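Local atomic coordinates of putative uncharacterized protein (Chaetomium thermophilum var. thermophilum DSM 1495, PDB entry 5M43), a protein that probably removes phosphate groups from proteins through a dual-specificity phosphatase domain, and is linked to the machinery of eukaryotic ribosome assembly. Residues 3-6 with 12-15; 8-13 with 115-120; 145-148 with 152-155. All coordinates share one frame; numbering follows the deposited sequence. Where two conformers were deposited one is given.

Contact 1: 3-6 with 12-15; sequences LNRI and LFVG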
loop_
_atom_site.group_PDB
_atom_site.type_symbol
_atom_site.label_atom_id
_atom_site.label_comp_id
_atom_site.label_asym_id
_atom_site.label_seq_id
_atom_site.Cartn_x
_atom_site.Cartn_y
_atom_site.Cartn_z
ATOM N N LEU A 3 13.350 2.592 1.688
ATOM C CA LEU A 3 12.062 1.910 1.800
ATOM C C LEU A 3 11.648 1.915 3.269
ATOM O O LEU A 3 12.312 1.285 4.108
ATOM C CB LEU A 3 12.171 0.469 1.314
ATOM C CG LEU A 3 12.756 0.400 -0.102
ATOM C CD1 LEU A 3 12.868 -1.079 -0.389
ATOM C CD2 LEU A 3 11.862 1.122 -1.135
ATOM N N ASN A 4 10.576 2.615 3.597
ATOM C CA ASN A 4 10.198 2.796 4.996
ATOM C C ASN A 4 9.163 1.785 5.446
ATOM O O ASN A 4 8.255 1.415 4.697
ATOM C CB ASN A 4 9.670 4.195 5.224
ATOM C CG ASN A 4 10.763 5.231 5.102
ATOM O OD1 ASN A 4 11.780 5.200 5.825
ATOM N ND2 ASN A 4 10.617 6.098 4.122
ATOM N N ARG A 5 9.338 1.311 6.678
ATOM C CA ARG A 5 8.399 0.336 7.254
ATOM C C ARG A 5 7.221 1.063 7.880
ATOM O O ARG A 5 7.391 1.950 8.741
ATOM C CB ARG A 5 9.150 -0.483 8.306
ATOM C CG ARG A 5 8.273 -1.672 8.835
ATOM C CD ARG A 5 8.928 -2.286 10.102
ATOM N NE ARG A 5 8.159 -3.435 10.619
ATOM C CZ ARG A 5 7.090 -3.292 11.369
ATOM N NH1 ARG A 5 6.708 -2.059 11.721
ATOM N NH2 ARG A 5 6.487 -4.410 11.907
ATOM N N ILE A 6 5.987 0.626 7.507
ATOM C CA ILE A 6 4.798 1.228 8.097
ATOM C C ILE A 6 4.692 0.880 9.589
ATOM O O ILE A 6 4.905 -0.269 10.004
ATOM C CB ILE A 6 3.567 0.707 7.316
ATOM C CG1 ILE A 6 3.670 1.089 5.793
ATOM C CG2 ILE A 6 2.277 1.253 7.968
ATOM C CD1 ILE A 6 3.765 2.659 5.564
ATOM N N LEU A 12 5.337 -4.347 6.363
ATOM C CA LEU A 12 4.774 -3.642 5.225
ATOM C C LEU A 12 5.669 -2.421 5.011
ATOM O O LEU A 12 5.867 -1.635 5.953
ATOM C CB LEU A 12 3.350 -3.237 5.571
ATOM C CG LEU A 12 2.617 -2.379 4.511
ATOM C CD1 LEU A 12 2.558 -3.180 3.195
ATOM C CD2 LEU A 12 1.209 -2.079 5.008
ATOM N N PHE A 13 6.099 -2.229 3.756
ATOM C CA PHE A 13 7.055 -1.175 3.407
ATOM C C PHE A 13 6.513 -0.340 2.277
ATOM O O PHE A 13 5.716 -0.810 1.460
ATOM C CB PHE A 13 8.415 -1.789 2.970
ATOM C CG PHE A 13 9.177 -2.407 4.120
ATOM C CD1 PHE A 13 8.817 -3.658 4.670
ATOM C CD2 PHE A 13 10.266 -1.718 4.686
ATOM C CE1 PHE A 13 9.514 -4.218 5.760
ATOM C CE2 PHE A 13 10.969 -2.296 5.793
ATOM C CZ PHE A 13 10.592 -3.497 6.311
ATOM N N VAL A 14 7.004 0.898 2.192
ATOM C CA VAL A 14 6.578 1.828 1.131
ATOM C C VAL A 14 7.811 2.573 0.634
ATOM O O VAL A 14 8.750 2.876 1.396
ATOM C CB VAL A 14 5.530 2.812 1.680
ATOM C CG1 VAL A 14 6.095 3.721 2.737
ATOM C CG2 VAL A 14 4.959 3.731 0.555
ATOM N N GLY A 15 7.786 2.902 -0.643
ATOM C CA GLY A 15 8.893 3.652 -1.209
ATOM C C GLY A 15 8.653 4.003 -2.648
ATOM O O GLY A 15 7.564 3.787 -3.181
#
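Ile-6 and Leu-12 pack closely at one end of the contact, their side chains side by side and pointing the same way, with Ile-6 CG1 3.8 Å from Leu-12 CG. In the backbone, Ile-6 N makes a short, straight bond of 2.7 Å to Leu-12 O. The side chains of Ile-6 and Val-14 cross at about a right angle, Ile-6 CD1 meeting Val-14 CG1 at 3.8 Å; that valine methyl stands between the backbone N and the carbonyl carbon (chi1 65°). Helix 109-121 covers this face through Ile-114 and Tyr-117. The pairing is that of a beta hairpin at the border of the phosphatase sheet, where strand 4-5 is outermost and strand 12-15 runs parallel to 99-102. Asn-4 and Val-14 are its hydrogen-bonded pair, Asn-4 N to Val-14 O at 2.9 Å and Val-14 N to Asn-4 O at 2.8 Å. On the other face Arg-5 CB lies over the Phe-13 ring in a CH-pi contact, 4.0 Å from its centroid, and Leu-3 O meets the ring edge. Farther out the contact is looser: the extended Arg-5 chain carries a guanidinium turned 83° from the ring past Phe-13, to a salt bridge with Glu-11 on the partly exposed side.

Contact 2: 8-13 with 115-120; sequences GDDELF and IAYLLW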
loop_
_atom_site.group_PDB
_atom_site.type_symbol
_atom_site.label_atom_id
_atom_site.label_comp_id
_atom_site.label_asym_id
_atom_site.label_seq_id
_atom_site.Cartn_x
_atom_site.Cartn_y
_atom_site.Cartn_z
ATOM N N GLY A 8 3.452 -0.310 13.080
ATOM C CA GLY A 8 2.509 -1.340 13.449
ATOM C C GLY A 8 3.093 -2.724 13.342
ATOM O O GLY A 8 4.298 -2.918 13.266
ATOM N N ASP A 9 2.217 -3.733 13.382
ATOM C CA ASP A 9 2.716 -5.095 13.481
ATOM C C ASP A 9 2.954 -5.762 12.132
ATOM O O ASP A 9 3.391 -6.905 12.108
ATOM C CB ASP A 9 1.731 -5.923 14.301
ATOM C CG ASP A 9 1.635 -5.427 15.712
ATOM O OD1 ASP A 9 2.676 -4.952 16.224
ATOM O OD2 ASP A 9 0.551 -5.555 16.336
ATOM N N ASP A 10 2.673 -5.118 11.021
ATOM C CA ASP A 10 2.811 -5.771 9.732
ATOM C C ASP A 10 4.166 -5.449 9.144
ATOM O O ASP A 10 4.591 -4.289 9.156
ATOM C CB ASP A 10 1.731 -5.257 8.737
ATOM C CG ASP A 10 0.306 -5.506 9.240
ATOM O OD1 ASP A 10 0.008 -6.647 9.667
ATOM O OD2 ASP A 10 -0.460 -4.527 9.268
ATOM N N GLU A 11 4.751 -6.419 8.456
ATOM C CA GLU A 11 6.024 -6.145 7.772
ATOM C C GLU A 11 5.696 -5.623 6.378
ATOM O O GLU A 11 5.826 -6.299 5.345
ATOM C CB GLU A 11 6.909 -7.382 7.719
ATOM C CG GLU A 11 7.367 -7.910 9.137
ATOM C CD GLU A 11 8.135 -6.797 9.895
ATOM O OE1 GLU A 11 7.948 -6.661 11.110
ATOM O OE2 GLU A 11 8.878 -6.051 9.282
ATOM N N LEU A 12 5.337 -4.347 6.363
ATOM C CA LEU A 12 4.774 -3.642 5.225
ATOM C C LEU A 12 5.669 -2.421 5.011
ATOM O O LEU A 12 5.867 -1.635 5.953
ATOM C CB LEU A 12 3.350 -3.237 5.571
ATOM C CG LEU A 12 2.617 -2.379 4.511
ATOM C CD1 LEU A 12 2.558 -3.180 3.195
ATOM C CD2 LEU A 12 1.209 -2.079 5.008
ATOM N N PHE A 13 6.099 -2.229 3.756
ATOM C CA PHE A 13 7.055 -1.175 3.407
ATOM C C PHE A 13 6.513 -0.340 2.277
ATOM O O PHE A 13 5.716 -0.810 1.460
ATOM C CB PHE A 13 8.415 -1.789 2.970
ATOM C CG PHE A 13 9.177 -2.407 4.120
ATOM C CD1 PHE A 13 8.817 -3.658 4.670
ATOM C CD2 PHE A 13 10.266 -1.718 4.686
ATOM C CE1 PHE A 13 9.514 -4.218 5.760
ATOM C CE2 PHE A 13 10.969 -2.296 5.793
ATOM C CZ PHE A 13 10.592 -3.497 6.311
ATOM N N ILE A 115 -2.885 3.121 2.588
ATOM C CA ILE A 115 -3.987 3.627 3.387
ATOM C C ILE A 115 -5.230 2.756 3.180
ATOM O O ILE A 115 -5.961 2.469 4.131
ATOM C CB ILE A 115 -4.245 5.106 3.065
ATOM C CG1 ILE A 115 -3.073 5.959 3.606
ATOM C CG2 ILE A 115 -5.625 5.541 3.612
ATOM C CD1 ILE A 115 -3.296 7.402 3.127
ATOM N N ALA A 116 -5.517 2.366 1.921
ATOM C CA ALA A 116 -6.686 1.515 1.695
ATOM C C ALA A 116 -6.607 0.229 2.505
ATOM O O ALA A 116 -7.621 -0.237 3.038
ATOM C CB ALA A 116 -6.808 1.175 0.208
ATOM N N TYR A 117 -5.410 -0.362 2.568
ATOM C CA TYR A 117 -5.225 -1.569 3.362
ATOM C C TYR A 117 -5.398 -1.268 4.846
ATOM O O TYR A 117 -6.081 -2.024 5.562
ATOM C CB TYR A 117 -3.845 -2.137 3.036
ATOM C CG TYR A 117 -3.400 -3.168 4.071
ATOM C CD1 TYR A 117 -3.809 -4.464 4.012
ATOM C CD2 TYR A 117 -2.544 -2.786 5.097
ATOM C CE1 TYR A 117 -3.400 -5.388 4.995
ATOM C CE2 TYR A 117 -2.086 -3.678 6.064
ATOM C CZ TYR A 117 -2.483 -5.006 5.976
ATOM O OH TYR A 117 -2.109 -5.917 6.950
ATOM N N LEU A 118 -4.797 -0.153 5.328
ATOM C CA LEU A 118 -4.887 0.154 6.762
ATOM C C LEU A 118 -6.330 0.423 7.190
ATOM O O LEU A 118 -6.757 0.015 8.282
ATOM C CB LEU A 118 -4.020 1.366 7.125
ATOM C CG LEU A 118 -2.503 1.234 6.956
ATOM C CD1 LEU A 118 -1.861 2.608 7.244
ATOM C CD2 LEU A 118 -2.038 0.195 8.029
ATOM N N LEU A 119 -7.101 1.152 6.365
ATOM C CA LEU A 119 -8.506 1.408 6.684
ATOM C C LEU A 119 -9.320 0.119 6.707
ATOM O O LEU A 119 -10.243 -0.051 7.517
ATOM C CB LEU A 119 -9.121 2.355 5.624
ATOM C CG LEU A 119 -8.491 3.754 5.678
ATOM C CD1 LEU A 119 -9.066 4.540 4.448
ATOM C CD2 LEU A 119 -8.856 4.459 6.967
ATOM N N TRP A 120 -8.969 -0.807 5.819
ATOM C CA TRP A 120 -9.694 -2.080 5.729
ATOM C C TRP A 120 -9.337 -2.996 6.893
ATOM O O TRP A 120 -10.205 -3.703 7.430
ATOM C CB TRP A 120 -9.318 -2.745 4.399
ATOM C CG TRP A 120 -9.774 -4.150 4.313
ATOM C CD1 TRP A 120 -11.035 -4.590 3.981
ATOM C CD2 TRP A 120 -8.978 -5.339 4.566
ATOM N NE1 TRP A 120 -11.090 -5.986 4.066
ATOM C CE2 TRP A 120 -9.825 -6.454 4.395
ATOM C CE3 TRP A 120 -7.637 -5.562 4.920
ATOM C CZ2 TRP A 120 -9.366 -7.760 4.539
ATOM C CZ3 TRP A 120 -7.193 -6.871 5.077
ATOM C CH2 TRP A 120 -8.063 -7.962 4.921
#
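Tyr-117 reaches from its helix toward the start of strand 12-15 and meets Asp-10 coming from the opposite direction. The carboxylate plane is turned 69° from the phenol ring, and Asp-10 OD2 lies in the ring plane, at the edge, 3.7 Å from Tyr-117 CE2. The hydroxyl is a little closer: Tyr-117 OH stands 3.2 Å from Asp-10 OD2, a weak hydrogen bond. Asp-10 OD2 has its stronger partner in Tyr-122 OH, while Lys-121 NZ forms a salt bridge with Asp-10 OD1 and a hydrogen bond with Tyr-117 OH. The ammonium group thus joins both residues and probably favours a charged carboxylate. Leu-12 meets the same ring differently. It slides past Tyr-117 in the opposite direction, and Leu-12 CD2 approaches obliquely, 3.8 Å from Tyr-117 CE2. With its CG anti to the backbone N (chi1 165°), the phenol ring is directed at the strand and spans a gap in which even the nearest backbones, at Leu-12 and Tyr-117, keep their CA atoms 10.4 Å apart. With a phenylalanine in place of Tyr-117, Lys-121 would probably lose an oxygen partner and the direct polar tie between Asp-10 and this side chain would be gone. Asp-10 and Leu-12 flank Glu-11 in an inverse gamma turn; both reach the ring, Asp-10 at its hydroxyl end and Leu-12 along its CD2/CE2 side. Leu-82 of helix 71-83 also touches Tyr-117. The arrangement belongs to the alpha/beta fold of protein tyrosine phosphatases, in which the helix that follows the phosphate-binding P-loop, here 109-121, packs against the central sheet.

Contact 3: 145-148 with 152-155; sequences WVRE and IAGP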
loop_
_atom_site.group_PDB
_atom_site.type_symbol
_atom_site.label_atom_id
_atom_site.label_comp_id
_atom_site.label_asym_id
_atom_site.label_seq_id
_atom_site.Cartn_x
_atom_site.Cartn_y
_atom_site.Cartn_z
ATOM N N TRP A 145 -0.839 8.401 10.153
ATOM C CA TRP A 145 -0.169 7.169 10.594
ATOM C C TRP A 145 0.981 6.801 9.662
ATOM O O TRP A 145 2.109 6.512 10.101
ATOM C CB TRP A 145 -1.221 6.044 10.658
ATOM C CG TRP A 145 -0.663 4.715 11.181
ATOM C CD1 TRP A 145 -0.023 3.743 10.467
ATOM C CD2 TRP A 145 -0.748 4.261 12.502
ATOM N NE1 TRP A 145 0.292 2.668 11.299
ATOM C CE2 TRP A 145 -0.138 2.978 12.554
ATOM C CE3 TRP A 145 -1.280 4.811 13.667
ATOM C CZ2 TRP A 145 -0.057 2.212 13.742
ATOM C CZ3 TRP A 145 -1.183 4.033 14.880
ATOM C CH2 TRP A 145 -0.593 2.762 14.879
ATOM N N VAL A 146 0.721 6.826 8.351
ATOM C CA VAL A 146 1.765 6.551 7.379
ATOM C C VAL A 146 2.899 7.560 7.530
ATOM O O VAL A 146 4.072 7.183 7.471
ATOM C CB VAL A 146 1.199 6.578 5.948
ATOM C CG1 VAL A 146 2.316 6.442 4.916
ATOM C CG2 VAL A 146 0.202 5.363 5.815
ATOM N N ARG A 147 2.561 8.839 7.709
ATOM C CA ARG A 147 3.570 9.913 7.776
ATOM C C ARG A 147 4.512 9.731 8.976
ATOM O O ARG A 147 5.616 10.342 8.989
ATOM C CB ARG A 147 2.887 11.271 7.881
ATOM C CG ARG A 147 2.438 11.746 6.504
ATOM C CD ARG A 147 1.536 12.954 6.614
ATOM N NE ARG A 147 1.367 13.517 5.278
ATOM C CZ ARG A 147 0.612 14.565 5.017
ATOM N NH1 ARG A 147 -0.083 15.160 6.002
ATOM N NH2 ARG A 147 0.555 15.043 3.772
ATOM N N GLU A 148 4.149 8.898 9.961
ATOM C CA GLU A 148 5.075 8.688 11.062
ATOM C C GLU A 148 6.364 8.012 10.617
ATOM O O GLU A 148 7.398 8.174 11.287
ATOM C CB GLU A 148 4.398 7.882 12.182
ATOM C CG GLU A 148 3.252 8.650 12.806
ATOM C CD GLU A 148 2.740 8.028 14.075
ATOM O OE1 GLU A 148 3.567 7.656 14.929
ATOM O OE2 GLU A 148 1.501 7.926 14.215
ATOM N N ILE A 152 7.053 12.100 3.614
ATOM C CA ILE A 152 6.629 12.752 2.356
ATOM C C ILE A 152 5.255 12.278 1.887
ATOM O O ILE A 152 4.720 12.890 0.920
ATOM C CB ILE A 152 7.627 12.495 1.214
ATOM C CG1 ILE A 152 7.488 13.507 0.068
ATOM C CG2 ILE A 152 7.573 11.050 0.734
ATOM C CD1 ILE A 152 8.526 13.313 -0.993
ATOM N N ALA A 153 4.653 11.298 2.567
ATOM C CA ALA A 153 3.366 10.750 2.115
ATOM C C ALA A 153 2.334 11.850 1.917
ATOM O O ALA A 153 2.195 12.755 2.748
ATOM C CB ALA A 153 2.866 9.747 3.166
ATOM N N GLY A 154 1.584 11.758 0.803
ATOM C CA GLY A 154 0.614 12.765 0.480
ATOM C C GLY A 154 -0.096 12.438 -0.811
ATOM O O GLY A 154 0.252 12.960 -1.869
ATOM N N PRO A 155 -1.169 11.645 -0.742
ATOM C CA PRO A 155 -1.929 11.363 -1.972
ATOM C C PRO A 155 -2.534 12.610 -2.573
ATOM O O PRO A 155 -2.957 13.559 -1.882
ATOM C CB PRO A 155 -3.047 10.393 -1.525
ATOM C CG PRO A 155 -2.465 9.757 -0.167
ATOM C CD PRO A 155 -1.704 10.933 0.431
#
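Arg-147 grips the carbonyl oxygen of Ala-153 side-on with two nitrogens. Arg-147 NE lies 2.8 Å from Ala-153 O, with an N-H...O angle of 154°, and Arg-147 NH2 gives a second, more bent bond of 3.0 Å to the same Ala-153 O. The oxygen sits at the edge of the guanidinium, almost in its plane. Seen from the carbonyl, NH2 comes in its plane, whereas NE is tilted 30° from it. Two bonds to one atom restrain the guanidinium's rotation, and the positive charge probably polarises the carbonyl further. A salt bridge from Arg-147 NH1 to Glu-144, one turn earlier in the helix, adds a second restraint. With its chain extended from CG to NE, the arginine reaches from the last turn of helix 135-147 across to the loop that leads into helix 157-168. In the phosphatase fold this loop lies beside the signature HCxxGxxR loop: the backbone of Gly-154 is hydrogen-bonded to that of Lys-107, and Ile-152 touches Met-105. Inward from the polar grip, Ala-153 CB packs against the stem of the arginine, 3.9 Å from Arg-147 CG. The same Ala-153 CB meets Val-146 CG1 at 3.8 Å, a methyl placed anti to the backbone N (chi1 174°). Val-111 and Leu-143 also touch the alanine methyl, while Leu-118 and Ile-6 pack on Val-146. Toward the outer side Arg-147 NH2 passes Gly-154 CA obliquely at 4.0 Å, and both residues there are partly exposed.

Overall arrangement
Contacts 1 and 2 share strand 12-15 and are largely buried, whereas contact 3 lies partly at the surface, where one helix ends and a loop begins. Contact 1 combines backbone pairing within the sheet with packing on both faces, contact 2 joins sheet and helix 109-121 by side chains alone, and in contact 3 a charged side chain holds a backbone carbonyl. They nevertheless adjoin. The salt bridge between Arg-5 and Glu-11 ties contact 1 to contact 2, Ile-6 packs on Trp-145 and Val-146, and Leu-118 packs on the same two residues from helix 109-121. Apolar packing thus joins contact 3 to both others, while Arg-5, Asp-10 and Arg-147, which carry the charge, are all partly exposed.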